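Side-chain contacts in protein NAGD (Escherichia coli, PDB 2C4N), which hydrolyses ribonucleoside 5'-phosphates to ribonucleosides and phosphate with the help of magnesium, and probably accepts a wide range of other phosphate compounds: residues N5-I10 with W180-A185; E26-I31 with L38-N43; D112-G117 with A131-N136; A138-T143 with G162-S167; D201-D206 with D231-R236. One frame throughout, in Å; residues are numbered along the deposited sequence.

Contact 1: N5-I10 with W180-A185. With MG (magnesium ion), chain B.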
# COMPACT_ATOMS: atom_id res chain seq x y z
N ASN A 5 -6.32 -35.66 -14.01
CA ASN A 5 -6.14 -35.42 -12.58
C ASN A 5 -7.04 -34.28 -12.15
O ASN A 5 -7.39 -33.41 -12.95
CB ASN A 5 -4.68 -35.04 -12.30
CG ASN A 5 -3.70 -36.00 -12.95
OD1 ASN A 5 -3.40 -37.07 -12.41
ND2 ASN A 5 -3.19 -35.62 -14.12
N VAL A 6 -7.41 -34.25 -10.87
CA VAL A 6 -8.30 -33.21 -10.38
C VAL A 6 -7.90 -32.62 -9.03
O VAL A 6 -7.66 -33.36 -8.08
CB VAL A 6 -9.75 -33.72 -10.24
CG1 VAL A 6 -10.65 -32.61 -9.70
CG2 VAL A 6 -10.27 -34.22 -11.59
N ILE A 7 -7.83 -31.30 -8.97
CA ILE A 7 -7.55 -30.60 -7.72
C ILE A 7 -8.87 -29.90 -7.44
O ILE A 7 -9.36 -29.13 -8.27
CB ILE A 7 -6.46 -29.52 -7.85
CG1 ILE A 7 -5.10 -30.16 -8.12
CG2 ILE A 7 -6.40 -28.69 -6.57
CD1 ILE A 7 -3.98 -29.14 -8.33
N CYS A 8 -9.47 -30.18 -6.29
CA CYS A 8 -10.74 -29.56 -5.97
C CYS A 8 -10.69 -28.84 -4.64
O CYS A 8 -10.35 -29.42 -3.61
CB CYS A 8 -11.85 -30.62 -5.93
SG CYS A 8 -13.52 -29.94 -5.70
N ASP A 9 -11.02 -27.55 -4.68
CA ASP A 9 -11.03 -26.75 -3.48
C ASP A 9 -12.14 -27.25 -2.55
O ASP A 9 -13.14 -27.79 -3.01
CB ASP A 9 -11.25 -25.28 -3.83
CG ASP A 9 -11.37 -24.42 -2.62
OD1 ASP A 9 -10.42 -24.39 -1.81
OD2 ASP A 9 -12.42 -23.78 -2.47
N ILE A 10 -11.97 -27.05 -1.25
CA ILE A 10 -12.95 -27.53 -0.29
C ILE A 10 -14.07 -26.56 0.08
O ILE A 10 -15.23 -26.78 -0.28
CB ILE A 10 -12.24 -28.00 1.01
CG1 ILE A 10 -11.42 -29.26 0.70
CG2 ILE A 10 -13.25 -28.27 2.12
CD1 ILE A 10 -10.52 -29.73 1.83
N TRP A 180 2.77 -21.89 -6.56
CA TRP A 180 3.58 -22.98 -6.03
C TRP A 180 2.78 -24.11 -5.37
O TRP A 180 3.09 -25.28 -5.57
CB TRP A 180 4.61 -22.47 -5.02
CG TRP A 180 5.57 -23.55 -4.63
CD1 TRP A 180 6.70 -23.93 -5.30
CD2 TRP A 180 5.42 -24.46 -3.54
NE1 TRP A 180 7.26 -25.02 -4.70
CE2 TRP A 180 6.50 -25.38 -3.61
CE3 TRP A 180 4.48 -24.61 -2.51
CZ2 TRP A 180 6.66 -26.42 -2.70
CZ3 TRP A 180 4.64 -25.64 -1.60
CH2 TRP A 180 5.73 -26.54 -1.70
N ILE A 181 1.76 -23.77 -4.59
CA ILE A 181 0.98 -24.81 -3.94
C ILE A 181 0.29 -25.72 -4.96
O ILE A 181 0.02 -26.88 -4.67
CB ILE A 181 -0.06 -24.23 -2.95
CG1 ILE A 181 -0.59 -25.36 -2.06
CG2 ILE A 181 -1.20 -23.57 -3.70
CD1 ILE A 181 -1.38 -24.89 -0.87
N ILE A 182 -0.01 -25.18 -6.14
CA ILE A 182 -0.63 -25.98 -7.19
C ILE A 182 0.43 -26.95 -7.70
O ILE A 182 0.14 -28.12 -7.99
CB ILE A 182 -1.14 -25.08 -8.35
CG1 ILE A 182 -2.17 -24.07 -7.83
CG2 ILE A 182 -1.74 -25.94 -9.45
CD1 ILE A 182 -3.36 -24.70 -7.11
N ARG A 183 1.66 -26.47 -7.81
CA ARG A 183 2.78 -27.30 -8.26
C ARG A 183 2.96 -28.44 -7.25
O ARG A 183 3.16 -29.59 -7.64
CB ARG A 183 4.06 -26.48 -8.35
CG ARG A 183 4.47 -26.12 -9.77
CD ARG A 183 4.68 -27.39 -10.58
NE ARG A 183 4.23 -27.24 -11.96
CZ ARG A 183 4.08 -28.26 -12.80
NH1 ARG A 183 4.34 -29.49 -12.41
NH2 ARG A 183 3.66 -28.03 -14.04
N ALA A 184 2.89 -28.10 -5.97
CA ALA A 184 3.04 -29.08 -4.90
C ALA A 184 1.94 -30.13 -4.99
O ALA A 184 2.17 -31.31 -4.77
CB ALA A 184 3.00 -28.38 -3.55
N ALA A 185 0.73 -29.68 -5.30
CA ALA A 185 -0.41 -30.58 -5.42
C ALA A 185 -0.22 -31.52 -6.60
O ALA A 185 -0.52 -32.72 -6.51
CB ALA A 185 -1.70 -29.78 -5.58
MG MG B . -13.02 -21.95 -1.34
O HOH W 1 -11.43 -20.71 -2.49
O HOH W 2 -13.98 -20.08 -0.32
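I182 is the first residue of 180-185 to meet strand 5-9: its branch methyl CG2 lies 4.1 Å from CD1 of I7, the two side chains running past each other at a slant. One helical turn on, A185 points its CB toward the strand, and this methyl stands 3.6 Å from the same I7 CD1; the small side chain of alanine lets the helix come this close. I7 can serve both partners because its chain is extended from CA to CD1 (chi2 177°), which carries the terminal methyl across to the helix. Two residues further along the strand, D9 sends its carboxylate elsewhere: OD2 binds the magnesium ion at 2.2 Å, while OD1 forms a salt bridge with K176. D201 and the backbone O of D11 complete the protein's share of the metal shell. Contact between strand and helix is thus wholly apolar: the helix packs by shape and burial alone, while backbone hydrogen bonds to V39, V197 and V199 fix the strand in its sheet.

Contact 2: E26-I31 with L38-N43. With PO4 (phosphate ion), chain D.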
# COMPACT_ATOMS: atom_id res chain seq x y z
N GLU A 26 -21.41 -37.47 -4.79
CA GLU A 26 -21.49 -38.08 -6.11
C GLU A 26 -20.38 -37.56 -7.03
O GLU A 26 -19.81 -38.32 -7.82
CB GLU A 26 -22.86 -37.77 -6.74
CG GLU A 26 -23.13 -38.54 -8.02
CD GLU A 26 -23.24 -40.04 -7.80
OE1 GLU A 26 -22.25 -40.64 -7.33
OE2 GLU A 26 -24.31 -40.61 -8.10
N PHE A 27 -20.09 -36.27 -6.93
CA PHE A 27 -19.04 -35.66 -7.74
C PHE A 27 -17.70 -36.32 -7.47
O PHE A 27 -17.01 -36.76 -8.39
CB PHE A 27 -18.95 -34.16 -7.42
CG PHE A 27 -17.81 -33.46 -8.10
CD1 PHE A 27 -17.75 -33.36 -9.49
CD2 PHE A 27 -16.78 -32.90 -7.35
CE1 PHE A 27 -16.70 -32.70 -10.12
CE2 PHE A 27 -15.72 -32.23 -7.96
CZ PHE A 27 -15.68 -32.13 -9.35
N LEU A 28 -17.33 -36.40 -6.19
CA LEU A 28 -16.06 -37.01 -5.80
C LEU A 28 -15.98 -38.50 -6.12
O LEU A 28 -14.97 -38.97 -6.64
CB LEU A 28 -15.82 -36.77 -4.31
CG LEU A 28 -15.66 -35.30 -3.90
CD1 LEU A 28 -15.38 -35.20 -2.41
CD2 LEU A 28 -14.52 -34.67 -4.70
N HIS A 29 -17.04 -39.23 -5.80
CA HIS A 29 -17.06 -40.67 -6.07
C HIS A 29 -16.91 -40.94 -7.56
O HIS A 29 -16.27 -41.91 -7.96
CB HIS A 29 -18.36 -41.30 -5.54
CG HIS A 29 -18.46 -41.30 -4.05
ND1 HIS A 29 -17.44 -41.71 -3.23
CD2 HIS A 29 -19.48 -40.94 -3.22
CE1 HIS A 29 -17.82 -41.61 -1.96
NE2 HIS A 29 -19.05 -41.14 -1.94
N GLY A 30 -17.50 -40.08 -8.38
CA GLY A 30 -17.40 -40.25 -9.82
C GLY A 30 -15.96 -40.14 -10.27
O GLY A 30 -15.50 -40.90 -11.13
N ILE A 31 -15.23 -39.18 -9.70
CA ILE A 31 -13.83 -38.98 -10.04
C ILE A 31 -12.98 -40.17 -9.61
O ILE A 31 -12.16 -40.67 -10.38
CB ILE A 31 -13.28 -37.70 -9.38
CG1 ILE A 31 -14.00 -36.48 -9.96
CG2 ILE A 31 -11.77 -37.60 -9.60
CD1 ILE A 31 -13.68 -35.19 -9.23
N LEU A 38 -6.83 -37.53 -7.26
CA LEU A 38 -7.60 -36.44 -6.68
C LEU A 38 -6.96 -35.81 -5.45
O LEU A 38 -6.44 -36.51 -4.58
CB LEU A 38 -8.99 -36.94 -6.29
CG LEU A 38 -9.94 -35.98 -5.56
CD1 LEU A 38 -10.41 -34.91 -6.53
CD2 LEU A 38 -11.13 -36.76 -5.00
N VAL A 39 -6.99 -34.48 -5.40
CA VAL A 39 -6.46 -33.75 -4.27
C VAL A 39 -7.52 -32.76 -3.83
O VAL A 39 -8.04 -31.99 -4.64
CB VAL A 39 -5.17 -32.97 -4.63
CG1 VAL A 39 -4.82 -32.00 -3.53
CG2 VAL A 39 -4.02 -33.94 -4.85
N LEU A 40 -7.88 -32.81 -2.55
CA LEU A 40 -8.86 -31.88 -1.99
C LEU A 40 -8.02 -30.84 -1.27
O LEU A 40 -7.39 -31.12 -0.24
CB LEU A 40 -9.81 -32.61 -1.04
CG LEU A 40 -10.63 -33.72 -1.72
CD1 LEU A 40 -11.69 -34.23 -0.75
CD2 LEU A 40 -11.27 -33.20 -3.00
N LEU A 41 -8.01 -29.64 -1.83
CA LEU A 41 -7.20 -28.55 -1.33
C LEU A 41 -7.89 -27.52 -0.44
O LEU A 41 -9.05 -27.17 -0.65
CB LEU A 41 -6.59 -27.82 -2.53
CG LEU A 41 -5.64 -26.65 -2.30
CD1 LEU A 41 -4.28 -27.17 -1.85
CD2 LEU A 41 -5.50 -25.84 -3.58
N THR A 42 -7.16 -27.05 0.57
CA THR A 42 -7.67 -26.00 1.43
C THR A 42 -6.50 -25.12 1.85
O THR A 42 -5.41 -25.61 2.14
CB THR A 42 -8.38 -26.52 2.70
OG1 THR A 42 -8.78 -25.39 3.49
CG2 THR A 42 -7.47 -27.41 3.52
N ASN A 43 -6.74 -23.81 1.86
CA ASN A 43 -5.71 -22.85 2.23
C ASN A 43 -5.48 -22.79 3.73
O ASN A 43 -4.48 -22.22 4.18
CB ASN A 43 -6.10 -21.47 1.73
CG ASN A 43 -5.10 -20.91 0.76
OD1 ASN A 43 -4.48 -21.66 -0.00
ND2 ASN A 43 -4.94 -19.59 0.76
P PO4 D . -10.55 -23.04 1.16
O1 PO4 D . -10.73 -24.52 1.18
O2 PO4 D . -9.23 -22.71 0.57
O3 PO4 D . -11.62 -22.43 0.36
O4 PO4 D . -10.62 -22.52 2.55
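The return half of a beta-alpha-beta crossover in the Rossmann-like HAD core brings L28 and I31 of helix 24-33 against L38 and L40 of strand 38-42. The helix and strand segments run nearly antiparallel, at 148°, with 10.5 Å between their axes, a gap that branched aliphatic side chains fill well. L28 meets both leucines of the strand. Its CD2 touches CD2 of L40 at 4.0 Å, these two leucines reaching toward each other tip to tip, whereas it crosses L38 at about a right angle, with 4.0 Å from L28 CD2 to L38 CD2. One turn later I31 puts CD1 4.2 Å from CD1 of L38 and also lies over one face of the F27 ring. Beyond the leucines the strand becomes polar: the backbone N of N43 donates to O2 of a bound phosphate at 3.0 Å and 163°, consistent with the substrate role inferred for T42 and N43. K176 and the backbone N of D11 hold the same ion. Strand 38-42 lies between strands 5-9 and 68-70, with helix 24-33 covering one side of the sheet and helix 180-189 packing on V39 and L41.

Contact 3: D112-G117 with A131-N136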
# COMPACT_ATOMS: atom_id res chain seq x y z
N ASP A 112 16.42 -20.67 11.64
CA ASP A 112 16.71 -20.37 10.24
C ASP A 112 15.47 -19.75 9.60
O ASP A 112 15.58 -18.86 8.75
CB ASP A 112 17.07 -21.65 9.48
CG ASP A 112 18.27 -22.37 10.06
OD1 ASP A 112 19.34 -21.74 10.18
OD2 ASP A 112 18.14 -23.57 10.39
N PHE A 113 14.31 -20.23 10.03
CA PHE A 113 13.02 -19.76 9.51
C PHE A 113 12.09 -19.28 10.60
O PHE A 113 12.18 -19.69 11.76
CB PHE A 113 12.25 -20.89 8.82
CG PHE A 113 12.99 -21.57 7.72
CD1 PHE A 113 13.93 -22.55 8.00
CD2 PHE A 113 12.72 -21.25 6.40
CE1 PHE A 113 14.60 -23.21 6.98
CE2 PHE A 113 13.38 -21.91 5.36
CZ PHE A 113 14.32 -22.89 5.66
N VAL A 114 11.16 -18.41 10.20
CA VAL A 114 10.10 -17.93 11.07
C VAL A 114 8.90 -18.40 10.25
O VAL A 114 8.73 -17.98 9.10
CB VAL A 114 10.06 -16.39 11.20
CG1 VAL A 114 8.71 -15.95 11.78
CG2 VAL A 114 11.18 -15.92 12.12
N ILE A 115 8.10 -19.29 10.81
CA ILE A 115 6.95 -19.83 10.10
C ILE A 115 5.67 -19.44 10.81
O ILE A 115 5.51 -19.70 12.00
CB ILE A 115 7.03 -21.36 10.02
CG1 ILE A 115 8.39 -21.77 9.45
CG2 ILE A 115 5.89 -21.89 9.18
CD1 ILE A 115 8.66 -23.25 9.55
N VAL A 116 4.76 -18.81 10.07
CA VAL A 116 3.50 -18.39 10.65
C VAL A 116 2.33 -19.13 10.03
O VAL A 116 2.18 -19.17 8.80
CB VAL A 116 3.27 -16.87 10.46
CG1 VAL A 116 1.98 -16.44 11.16
CG2 VAL A 116 4.46 -16.08 11.01
N GLY A 117 1.51 -19.73 10.88
CA GLY A 117 0.33 -20.43 10.43
C GLY A 117 -0.83 -19.78 11.15
O GLY A 117 -1.09 -18.59 10.96
N ALA A 131 9.05 -10.91 14.81
CA ALA A 131 9.53 -9.68 14.19
C ALA A 131 11.04 -9.53 14.37
O ALA A 131 11.74 -9.14 13.44
CB ALA A 131 8.80 -8.47 14.80
N TYR A 132 11.52 -9.85 15.56
CA TYR A 132 12.94 -9.78 15.86
C TYR A 132 13.75 -10.69 14.94
O TYR A 132 14.75 -10.27 14.36
CB TYR A 132 13.18 -10.18 17.32
CG TYR A 132 14.64 -10.30 17.69
CD1 TYR A 132 15.41 -9.17 17.97
CD2 TYR A 132 15.26 -11.54 17.75
CE1 TYR A 132 16.76 -9.28 18.30
CE2 TYR A 132 16.61 -11.67 18.08
CZ TYR A 132 17.35 -10.53 18.35
OH TYR A 132 18.68 -10.65 18.68
N PHE A 133 13.32 -11.94 14.81
CA PHE A 133 14.02 -12.89 13.95
C PHE A 133 13.98 -12.51 12.47
O PHE A 133 14.99 -12.59 11.77
CB PHE A 133 13.46 -14.30 14.13
CG PHE A 133 13.70 -14.89 15.49
CD1 PHE A 133 14.98 -14.87 16.06
CD2 PHE A 133 12.66 -15.46 16.22
CE1 PHE A 133 15.21 -15.42 17.32
CE2 PHE A 133 12.87 -16.01 17.48
CZ PHE A 133 14.16 -15.99 18.03
N VAL A 134 12.81 -12.09 11.99
CA VAL A 134 12.68 -11.70 10.59
C VAL A 134 13.54 -10.48 10.32
O VAL A 134 14.24 -10.42 9.31
CB VAL A 134 11.21 -11.40 10.23
CG1 VAL A 134 11.11 -10.83 8.81
CG2 VAL A 134 10.39 -12.68 10.31
N ALA A 135 13.50 -9.52 11.23
CA ALA A 135 14.29 -8.31 11.07
C ALA A 135 15.78 -8.64 11.03
O ALA A 135 16.56 -7.94 10.40
CB ALA A 135 14.00 -7.35 12.20
N ASN A 136 16.17 -9.68 11.74
CA ASN A 136 17.52 -10.17 11.76
C ASN A 136 17.92 -11.17 10.70
O ASN A 136 18.93 -11.79 10.81
CB ASN A 136 17.96 -10.58 13.15
CG ASN A 136 18.22 -9.40 14.04
OD1 ASN A 136 19.29 -8.82 13.96
ND2 ASN A 136 17.31 -9.07 14.88
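V114 holds CG1 opposite its backbone N (chi1 164°), which leaves CG2 opposite the carbonyl carbon and directed at helix 124-135. There CG2 presses on CB of F133 at 3.4 Å, a close fit, and meets CG2 of V134 at 3.8 Å; the valine crosses both partners at about a right angle. Beta-branched valine is at home in a strand, and its short, stiff fork lets the helix come near, V114 and V134 having CA atoms 6.8 Å apart. From CB onward F133 leads away from V114, its ring meeting that of Y88. At the helix end, ND2 of N136 donates to O of Y132 (2.9 Å, 160°), and the backbone N of N136 reaches the same oxygen from the other face of its plane. The amide nitrogen also sits 3.5 Å above the Y132 ring, toward its rim. F152 of the third subunit packs on Y132, A135 and N136. This is helix-on-sheet packing within the beta-alpha-beta unit of strand 105-116, helix 124-135 and strand 139-142.

Contact 4: A138-T143 with G162-S167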
# COMPACT_ATOMS: atom_id res chain seq x y z
N ALA A 138 15.96 -13.96 9.40
CA ALA A 138 15.36 -15.28 9.32
C ALA A 138 14.47 -15.37 8.08
O ALA A 138 13.85 -14.38 7.68
CB ALA A 138 14.54 -15.55 10.57
N ARG A 139 14.41 -16.55 7.47
CA ARG A 139 13.56 -16.74 6.29
C ARG A 139 12.10 -16.76 6.74
O ARG A 139 11.68 -17.62 7.52
CB ARG A 139 13.96 -18.04 5.57
CG ARG A 139 15.39 -17.97 5.02
CD ARG A 139 15.92 -19.31 4.53
NE ARG A 139 15.17 -19.84 3.39
CZ ARG A 139 15.49 -20.95 2.74
NH1 ARG A 139 16.55 -21.66 3.12
NH2 ARG A 139 14.75 -21.37 1.72
N PHE A 140 11.34 -15.79 6.24
CA PHE A 140 9.93 -15.56 6.59
C PHE A 140 8.93 -16.31 5.68
O PHE A 140 8.75 -15.94 4.52
CB PHE A 140 9.70 -14.04 6.56
CG PHE A 140 8.44 -13.57 7.25
CD1 PHE A 140 7.72 -14.40 8.10
CD2 PHE A 140 8.01 -12.26 7.06
CE1 PHE A 140 6.57 -13.92 8.76
CE2 PHE A 140 6.87 -11.77 7.70
CZ PHE A 140 6.14 -12.60 8.55
N ILE A 141 8.30 -17.34 6.23
CA ILE A 141 7.34 -18.16 5.49
C ILE A 141 5.99 -18.17 6.22
O ILE A 141 5.95 -18.25 7.45
CB ILE A 141 7.80 -19.64 5.40
CG1 ILE A 141 9.28 -19.73 5.01
CG2 ILE A 141 6.93 -20.39 4.40
CD1 ILE A 141 9.59 -19.17 3.65
N ALA A 142 4.90 -18.12 5.46
CA ALA A 142 3.56 -18.14 6.04
C ALA A 142 2.69 -19.12 5.26
O ALA A 142 2.82 -19.23 4.04
CB ALA A 142 2.96 -16.74 6.01
N THR A 143 1.80 -19.82 5.96
CA THR A 143 0.95 -20.81 5.30
C THR A 143 -0.05 -20.26 4.28
O THR A 143 -0.18 -20.81 3.19
CB THR A 143 0.19 -21.68 6.33
OG1 THR A 143 -0.62 -20.86 7.17
CG2 THR A 143 1.17 -22.46 7.19
N GLY A 162 1.25 -7.72 11.96
CA GLY A 162 2.07 -7.05 12.96
C GLY A 162 3.56 -7.32 12.77
O GLY A 162 4.39 -6.44 12.94
N ILE A 163 3.88 -8.56 12.41
CA ILE A 163 5.27 -8.96 12.19
C ILE A 163 5.85 -8.20 11.00
O ILE A 163 6.99 -7.74 11.06
CB ILE A 163 5.36 -10.48 11.94
CG1 ILE A 163 4.86 -11.24 13.17
CG2 ILE A 163 6.80 -10.88 11.62
CD1 ILE A 163 4.52 -12.70 12.92
N GLU A 164 5.07 -8.07 9.94
CA GLU A 164 5.51 -7.35 8.74
C GLU A 164 5.72 -5.87 9.05
O GLU A 164 6.69 -5.26 8.61
CB GLU A 164 4.47 -7.48 7.62
CG GLU A 164 4.16 -8.90 7.20
CD GLU A 164 3.09 -8.98 6.13
OE1 GLU A 164 3.36 -8.56 4.98
OE2 GLU A 164 1.98 -9.45 6.42
N LYS A 165 4.78 -5.30 9.80
CA LYS A 165 4.83 -3.88 10.18
C LYS A 165 6.11 -3.53 10.94
O LYS A 165 6.75 -2.52 10.66
CB LYS A 165 3.61 -3.54 11.04
CG LYS A 165 2.94 -2.22 10.70
CD LYS A 165 2.41 -2.25 9.28
CE LYS A 165 1.12 -1.45 9.15
NZ LYS A 165 0.42 -1.72 7.85
N ILE A 166 6.46 -4.37 11.91
CA ILE A 166 7.64 -4.15 12.73
C ILE A 166 8.95 -4.42 11.99
O ILE A 166 9.88 -3.62 12.06
CB ILE A 166 7.61 -5.04 14.00
CG1 ILE A 166 6.38 -4.70 14.84
CG2 ILE A 166 8.89 -4.86 14.82
CD1 ILE A 166 6.13 -5.65 15.99
N SER A 167 9.01 -5.54 11.27
CA SER A 167 10.22 -5.92 10.56
C SER A 167 10.42 -5.24 9.21
O SER A 167 11.54 -5.14 8.72
CB SER A 167 10.26 -7.44 10.34
OG SER A 167 9.24 -7.84 9.44
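Apolar contact centres on F140, whose CZ rests 3.6 Å from CG2 of I163, the ring and the isoleucine branch meeting at a slant. The aromatic side chain leaves the strand with CG opposite the backbone N (chi1 -164°), and its length spans the wide step to helix 156-167, where the nearest CA atoms, those of F140 and E164, are 9.6 Å apart. At the ring's edge, near its plane, the aliphatic part of E164 takes over, with CG 4.0 Å from F140 CE2. Replacing the phenylalanine with an alanine would probably open a gap beside CG2 of I163 and leave the methylene of E164 without its aromatic neighbour. Polar bonding stays within the helix: OG of S167 donates to O of I163 at 2.8 Å, and the backbone N of S167 reaches that oxygen from the opposite face at 3.0 Å. The hydroxyl is also bonded to N of R169 just past the helix. With nothing polar crossing, the direct contact between the two segments rests on burying one large ring, while the serine ties down the helix end.

Contact 5: D201-D206 with D231-R236. With MG (magnesium ion), chain B; PO4 (phosphate ion), chain C.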
# COMPACT_ATOMS: atom_id res chain seq x y z
N ASP A 201 -14.09 -21.92 -5.96
CA ASP A 201 -15.16 -20.92 -5.89
C ASP A 201 -14.64 -19.48 -5.81
O ASP A 201 -15.43 -18.54 -5.91
CB ASP A 201 -16.04 -21.17 -4.66
CG ASP A 201 -15.27 -21.01 -3.37
OD1 ASP A 201 -14.24 -21.68 -3.23
OD2 ASP A 201 -15.70 -20.21 -2.50
N ASN A 202 -13.33 -19.32 -5.64
CA ASN A 202 -12.76 -17.98 -5.54
C ASN A 202 -11.88 -17.62 -6.73
O ASN A 202 -10.79 -18.15 -6.90
CB ASN A 202 -11.92 -17.86 -4.26
CG ASN A 202 -11.61 -16.42 -3.91
OD1 ASN A 202 -11.52 -15.56 -4.78
ND2 ASN A 202 -11.43 -16.15 -2.62
N LEU A 203 -12.37 -16.69 -7.55
CA LEU A 203 -11.63 -16.25 -8.73
C LEU A 203 -10.23 -15.75 -8.40
O LEU A 203 -9.29 -16.01 -9.14
CB LEU A 203 -12.40 -15.13 -9.44
CG LEU A 203 -13.57 -15.54 -10.34
CD1 LEU A 203 -14.45 -14.34 -10.63
CD2 LEU A 203 -13.03 -16.12 -11.64
N ARG A 204 -10.11 -15.04 -7.29
CA ARG A 204 -8.83 -14.47 -6.89
C ARG A 204 -7.84 -15.40 -6.22
O ARG A 204 -6.71 -15.00 -5.93
CB ARG A 204 -9.09 -13.24 -6.00
CG ARG A 204 -9.88 -12.17 -6.73
CD ARG A 204 -10.18 -10.95 -5.88
NE ARG A 204 -11.07 -10.03 -6.59
CZ ARG A 204 -10.72 -9.28 -7.63
NH1 ARG A 204 -9.47 -9.33 -8.09
NH2 ARG A 204 -11.61 -8.51 -8.23
N THR A 205 -8.24 -16.65 -5.97
CA THR A 205 -7.33 -17.60 -5.34
C THR A 205 -7.25 -18.92 -6.10
O THR A 205 -6.20 -19.26 -6.65
CB THR A 205 -7.71 -17.84 -3.86
OG1 THR A 205 -9.02 -18.42 -3.78
CG2 THR A 205 -7.71 -16.52 -3.09
N ASP A 206 -8.34 -19.67 -6.15
CA ASP A 206 -8.34 -20.95 -6.86
C ASP A 206 -8.08 -20.76 -8.35
O ASP A 206 -7.19 -21.39 -8.93
CB ASP A 206 -9.68 -21.66 -6.71
CG ASP A 206 -10.08 -21.86 -5.27
OD1 ASP A 206 -9.36 -22.58 -4.55
OD2 ASP A 206 -11.12 -21.29 -4.87
N ASP A 231 -16.69 -10.72 -15.73
CA ASP A 231 -16.79 -9.76 -16.82
C ASP A 231 -15.53 -8.92 -17.01
O ASP A 231 -14.98 -8.85 -18.11
CB ASP A 231 -18.00 -8.83 -16.61
CG ASP A 231 -19.32 -9.59 -16.50
OD1 ASP A 231 -19.38 -10.74 -16.97
OD2 ASP A 231 -20.29 -9.02 -15.96
N SER A 232 -15.07 -8.30 -15.93
CA SER A 232 -13.88 -7.45 -16.00
C SER A 232 -12.58 -8.20 -15.73
O SER A 232 -11.50 -7.64 -15.84
CB SER A 232 -14.03 -6.29 -15.00
OG SER A 232 -14.20 -6.78 -13.69
N MET A 233 -12.69 -9.48 -15.37
CA MET A 233 -11.52 -10.30 -15.07
C MET A 233 -10.55 -10.45 -16.24
O MET A 233 -10.95 -10.81 -17.35
CB MET A 233 -11.95 -11.70 -14.59
CG MET A 233 -12.32 -11.80 -13.11
SD MET A 233 -10.86 -11.91 -12.05
CE MET A 233 -11.43 -11.15 -10.52
N PRO A 234 -9.26 -10.16 -16.00
CA PRO A 234 -8.21 -10.26 -17.02
C PRO A 234 -8.24 -11.61 -17.72
O PRO A 234 -8.15 -11.70 -18.95
CB PRO A 234 -6.93 -10.07 -16.21
CG PRO A 234 -7.36 -10.25 -14.75
CD PRO A 234 -8.71 -9.62 -14.76
N PHE A 235 -8.34 -12.67 -16.92
CA PHE A 235 -8.39 -14.04 -17.41
C PHE A 235 -9.75 -14.55 -16.94
O PHE A 235 -10.36 -13.96 -16.05
CB PHE A 235 -7.29 -14.87 -16.74
CG PHE A 235 -7.37 -14.85 -15.24
CD1 PHE A 235 -8.16 -15.76 -14.55
CD2 PHE A 235 -6.72 -13.85 -14.53
CE1 PHE A 235 -8.30 -15.68 -13.17
CE2 PHE A 235 -6.85 -13.75 -13.15
CZ PHE A 235 -7.65 -14.66 -12.47
N ARG A 236 -10.23 -15.63 -17.54
CA ARG A 236 -11.51 -16.18 -17.14
C ARG A 236 -11.43 -17.70 -17.03
O ARG A 236 -10.56 -18.34 -17.62
CB ARG A 236 -12.60 -15.76 -18.13
CG ARG A 236 -12.94 -14.28 -18.06
CD ARG A 236 -13.89 -13.90 -19.16
NE ARG A 236 -14.34 -12.52 -19.06
CZ ARG A 236 -15.09 -11.91 -19.97
NH1 ARG A 236 -15.48 -12.57 -21.06
NH2 ARG A 236 -15.46 -10.65 -19.80
MG MG B . -13.02 -21.95 -1.34
P PO4 C . -9.24 -18.97 -0.09
O1 PO4 C . -9.45 -19.98 0.97
O2 PO4 C . -10.34 -17.98 -0.07
O3 PO4 C . -7.95 -18.27 0.14
O4 PO4 C . -9.19 -19.64 -1.42
O HOH W 2 -13.98 -20.08 -0.32
O HOH W 1 -11.43 -20.71 -2.49
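A methionine methyl sits over the face of an arginine guanidinium: CE of M233 is 3.3 Å above the plane of R204, offset toward its rim and 3.5 Å from NH2. R204 starts off away from 231-236, but its long chain swings the planar group back, and the bend of M233 at chi2 (-79°) brings the methyl over it. CG of M233 lies 4.1 Å from CD1 of L203, the leucine filling the buried side. F235 adds its edge, CZ lying 3.9 Å from O of L203 in the ring plane. Upstream, N202 caps the helix, its OD1 accepting from N of R204 at 2.9 Å, while its ND2 makes a weak bond to O2 of a phosphate ion. Swapping in an alanine at N202 would probably leave that first-turn N-H without its cap and loosen the hold on the anion. OG1 of T205 donates to O4 of the same phosphate (2.7 Å). D201, in the loop after strand 196-200, and D206, in the helix's first turns, form HAD motif IV's acidic pair, one binding magnesium, the other a metal-bound water.

How the contacts relate
Contacts 1 and 2 share the six-stranded core sheet, where neighbouring strands 5-9 and 38-42 are probably joined by backbone hydrogen bonds; both are buried and aliphatic, yet end in polar groups at the active site. Contacts 3 and 4 belong to the separate four-stranded sheet of the cap domain, again through adjacent strands, their centres about 6 Å apart; they too are buried, though far from the chain's centre, and there aromatic side chains join the packing and both touch the third subunit. Contact 5, mainly buried with R204 at its exposed rim, has no regular secondary structure on one side. It meets contact 1 at the shared magnesium ion and two waters. Throughout, no hydrogen bond links the paired segments.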